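Local coordinates for uncharacterized protein (Pseudomonas aeruginosa UCBPP-PA14, PDB 3FD9) that acts as an antiactivator of type III secretion genes, probably by disrupting self-association and DNA binding of the activator ExsA until the protein ExsC relieves the inhibition, at residues E46-F49 with R50-W53; L129-Q132 with S133-R137. One frame throughout, in Å; residues are numbered along the deposited sequence.

Contact 1 (residues 46-53) comes first along the chain and contact 2 (residues 129-137) follows it. Their centres are 27 Å apart and their nearest atoms about 18 Å apart, so the two do not touch and share no helix. Contact 1 spans the short connection between helix 42-50 and helix 52-60, in the N-terminal family region. Contact 2 is an uninterrupted piece of the long helix 119-147, in the helical hairpin region. The chain thus uses local contacts in two ways: at a break between short helices in one part, and along a continuous helix that also meets other subunits in the other.

Contact 1 (E46-F49 with R50-W53); sequences EQLF and RCEW
Arg-50 lies alongside Glu-46, while Cys-51 sits against Leu-48: this is a local contact where helix 42-50 gives way to helix 52-60, in the N-terminal part of the protein. On the outer side the Glu-46 and Arg-50 side chains, one helical turn apart, run alongside each other in the same direction. Glu-46 OE2 and Arg-50 NH1 form only a long salt bridge of 3.8 Å, and the carboxylate and guanidinium planes stand 80° apart, so the two groups do not lie flat against each other. A bend at chi3 (30°) folds the arginine back, bringing NH1 to 3.5 Å from Glu-46 CG and setting the guanidinium edge towards Glu-46 CB.

Arg-50 N makes two weak backbone hydrogen bonds, to Glu-46 O at 3.2 Å and to Gln-47 O at 3.3 Å, whereas Cys-51 N donates to Leu-48 O in a straighter bond (3.3 Å). Cys-51 then occupies the N-cap of helix 52-60: its extended psi breaks the helical path, and its SG caps a backbone N just beyond Trp-53. With chi1 at 82°, SG lies between the backbone N and the carbonyl carbon, and it also lies 4.2 Å from Leu-48 CD1 as an apolar neighbour.

The inner side is buried by the surrounding fold. Leu-48 and Trp-53 both rest on Ile-72 of helix 66-76, Phe-49 and Leu-48 pack on Leu-54, and Trp-53 NE1 is hydrogen-bonded to Asp-89. Gln-47 OE1 accepts hydrogen bonds from Arg-44 and Trp-83.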
# COMPACT_ATOMS: atom_id res chain seq x y z
N GLU A 46 -1.48 -0.00 21.81
CA GLU A 46 -0.17 0.62 21.84
C GLU A 46 0.87 -0.39 22.30
O GLU A 46 2.01 -0.36 21.84
CB GLU A 46 -0.16 1.86 22.73
CG GLU A 46 0.03 1.57 24.22
CD GLU A 46 0.06 2.83 25.09
OE1 GLU A 46 -0.50 3.87 24.66
OE2 GLU A 46 0.63 2.77 26.20
N GLN A 47 0.49 -1.30 23.18
CA GLN A 47 1.42 -2.34 23.61
C GLN A 47 1.76 -3.24 22.44
O GLN A 47 2.91 -3.63 22.26
CB GLN A 47 0.87 -3.15 24.77
CG GLN A 47 1.05 -2.48 26.12
CD GLN A 47 0.18 -3.08 27.19
OE1 GLN A 47 -0.56 -4.01 26.93
NE2 GLN A 47 0.27 -2.55 28.40
N LEU A 48 0.74 -3.57 21.65
CA LEU A 48 0.94 -4.37 20.46
C LEU A 48 1.88 -3.67 19.49
O LEU A 48 2.76 -4.30 18.91
CB LEU A 48 -0.38 -4.64 19.76
CG LEU A 48 -0.23 -5.19 18.35
CD1 LEU A 48 0.33 -6.62 18.41
CD2 LEU A 48 -1.54 -5.16 17.60
N PHE A 49 1.71 -2.37 19.33
CA PHE A 49 2.46 -1.65 18.32
C PHE A 49 3.94 -1.58 18.67
O PHE A 49 4.78 -1.46 17.78
CB PHE A 49 1.90 -0.25 18.08
CG PHE A 49 0.59 -0.24 17.33
CD1 PHE A 49 -0.41 0.66 17.66
CD2 PHE A 49 0.36 -1.14 16.30
CE1 PHE A 49 -1.62 0.66 16.97
CE2 PHE A 49 -0.84 -1.14 15.61
CZ PHE A 49 -1.83 -0.24 15.95
N ARG A 50 4.25 -1.66 19.95
CA ARG A 50 5.63 -1.53 20.41
C ARG A 50 6.32 -2.86 20.69
O ARG A 50 7.51 -2.90 20.99
CB ARG A 50 5.70 -0.63 21.64
CG ARG A 50 6.07 0.81 21.33
CD ARG A 50 5.70 1.75 22.47
NE ARG A 50 5.74 1.08 23.76
CZ ARG A 50 4.67 0.86 24.52
NH1 ARG A 50 3.48 1.26 24.11
NH2 ARG A 50 4.80 0.24 25.69
N CYS A 51 5.57 -3.96 20.59
CA CYS A 51 6.11 -5.25 20.99
C CYS A 51 7.14 -5.80 20.00
O CYS A 51 7.11 -5.47 18.82
CB CYS A 51 4.98 -6.25 21.25
SG CYS A 51 4.31 -7.07 19.80
N GLU A 52 8.04 -6.64 20.49
CA GLU A 52 9.15 -7.14 19.68
C GLU A 52 8.71 -7.93 18.46
O GLU A 52 9.27 -7.77 17.38
CB GLU A 52 10.08 -8.01 20.54
CG GLU A 52 11.04 -7.21 21.40
CD GLU A 52 12.17 -6.60 20.58
OE1 GLU A 52 12.02 -6.48 19.34
OE2 GLU A 52 13.20 -6.23 21.19
N TRP A 53 7.72 -8.80 18.65
CA TRP A 53 7.19 -9.65 17.58
C TRP A 53 6.73 -8.82 16.41
O TRP A 53 7.18 -9.00 15.29
CB TRP A 53 6.04 -10.51 18.09
CG TRP A 53 5.36 -11.33 17.04
CD1 TRP A 53 5.84 -12.47 16.46
CD2 TRP A 53 4.07 -11.10 16.46
NE1 TRP A 53 4.93 -12.96 15.55
CE2 TRP A 53 3.84 -12.13 15.53
CE3 TRP A 53 3.09 -10.11 16.63
CZ2 TRP A 53 2.68 -12.21 14.76
CZ3 TRP A 53 1.93 -10.19 15.87
CH2 TRP A 53 1.74 -11.23 14.95

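Contact 2 (L129-Q132 with S133-R137); sequences LETQ and SRQLR
Gln-132 and Leu-136, one turn apart on helix 119-147, meet through their side chains. That of Gln-132, with CG anti to its own N (chi1 163°) and a bend at chi2, crosses that of Leu-136 at a slant, placing NE2 4.1 Å from Leu-136 CD1. Their backbones are joined as well, Leu-136 N donating to Gln-132 O at 3.1 Å.

Ser-133 lays its CB near the carbonyl oxygens of Glu-130 and Leu-129, and its N bonds to Leu-129 O at 3.1 Å. Its hydroxyl is engaged across the hairpin by Gln-165.

Thr-131 contributes CG2, which lies 4.3 Å from Gln-135 CG, while Gln-135 N meets Thr-131 O at 2.7 Å in a nearly straight bond (N-H...O 171°). The threonine OG1 turns back to Val-127 O.

On one flank Gln-132 packs on Thr-168, and Leu-136 on Gln-165, of helix 157-189; Arg-145 and Phe-142 of the second subunit also cover these two residues. The i to i+4 bonds mark an unbroken alpha-helix, and its packing on helix 157-189 makes it one arm of the ExsD helical hairpin, here also lining a subunit interface.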
# COMPACT_ATOMS: atom_id res chain seq x y z
N LEU A 129 17.99 9.28 6.01
CA LEU A 129 18.60 10.28 5.15
C LEU A 129 17.88 10.36 3.82
O LEU A 129 17.83 11.42 3.20
CB LEU A 129 20.08 9.97 4.93
CG LEU A 129 21.03 10.45 6.03
CD1 LEU A 129 22.47 10.38 5.55
CD2 LEU A 129 20.67 11.88 6.40
N GLU A 130 17.32 9.24 3.39
CA GLU A 130 16.55 9.19 2.15
C GLU A 130 15.25 9.95 2.36
O GLU A 130 14.87 10.80 1.56
CB GLU A 130 16.27 7.74 1.77
CG GLU A 130 16.16 7.50 0.27
CD GLU A 130 17.52 7.43 -0.43
OE1 GLU A 130 17.67 8.06 -1.49
OE2 GLU A 130 18.42 6.74 0.10
N THR A 131 14.56 9.62 3.45
CA THR A 131 13.36 10.33 3.87
C THR A 131 13.56 11.85 3.93
O THR A 131 12.81 12.61 3.32
CB THR A 131 12.90 9.85 5.26
OG1 THR A 131 12.63 8.45 5.21
CG2 THR A 131 11.65 10.60 5.71
N GLN A 132 14.57 12.29 4.67
CA GLN A 132 14.88 13.71 4.76
C GLN A 132 15.09 14.28 3.37
O GLN A 132 14.74 15.43 3.09
CB GLN A 132 16.13 13.94 5.62
CG GLN A 132 16.78 15.32 5.45
CD GLN A 132 16.03 16.43 6.17
OE1 GLN A 132 14.91 16.24 6.65
NE2 GLN A 132 16.65 17.61 6.26
N SER A 133 15.68 13.48 2.50
CA SER A 133 15.92 13.88 1.12
C SER A 133 14.60 14.07 0.39
O SER A 133 14.34 15.12 -0.18
CB SER A 133 16.77 12.84 0.41
OG SER A 133 17.21 13.31 -0.85
N ARG A 134 13.77 13.03 0.43
CA ARG A 134 12.44 13.07 -0.17
C ARG A 134 11.70 14.29 0.34
O ARG A 134 11.14 15.06 -0.44
CB ARG A 134 11.66 11.81 0.19
CG ARG A 134 10.56 11.47 -0.79
CD ARG A 134 11.05 10.48 -1.86
NE ARG A 134 12.46 10.65 -2.18
CZ ARG A 134 12.93 11.44 -3.16
NH1 ARG A 134 12.08 12.14 -3.91
NH2 ARG A 134 14.23 11.52 -3.38
N GLN A 135 11.71 14.47 1.66
CA GLN A 135 11.02 15.58 2.30
C GLN A 135 11.45 16.93 1.73
O GLN A 135 10.63 17.83 1.57
CB GLN A 135 11.25 15.55 3.81
CG GLN A 135 10.42 14.50 4.51
CD GLN A 135 8.97 14.56 4.09
OE1 GLN A 135 8.42 15.65 3.89
NE2 GLN A 135 8.34 13.40 3.94
N LEU A 136 12.73 17.06 1.43
CA LEU A 136 13.25 18.30 0.87
C LEU A 136 12.79 18.50 -0.58
O LEU A 136 12.68 19.63 -1.04
CB LEU A 136 14.78 18.33 0.95
CG LEU A 136 15.41 18.41 2.34
CD1 LEU A 136 16.92 18.30 2.24
CD2 LEU A 136 15.01 19.69 3.05
N ARG A 137 12.52 17.41 -1.29
CA ARG A 137 12.01 17.52 -2.66
C ARG A 137 10.56 17.96 -2.64
O ARG A 137 10.18 18.90 -3.34
CB ARG A 137 12.17 16.20 -3.41
CG ARG A 137 13.59 15.68 -3.43
CD ARG A 137 13.82 14.67 -4.54
NE ARG A 137 15.10 13.98 -4.37
CZ ARG A 137 16.28 14.51 -4.68
NH1 ARG A 137 16.36 15.74 -5.18
NH2 ARG A 137 17.40 13.81 -4.49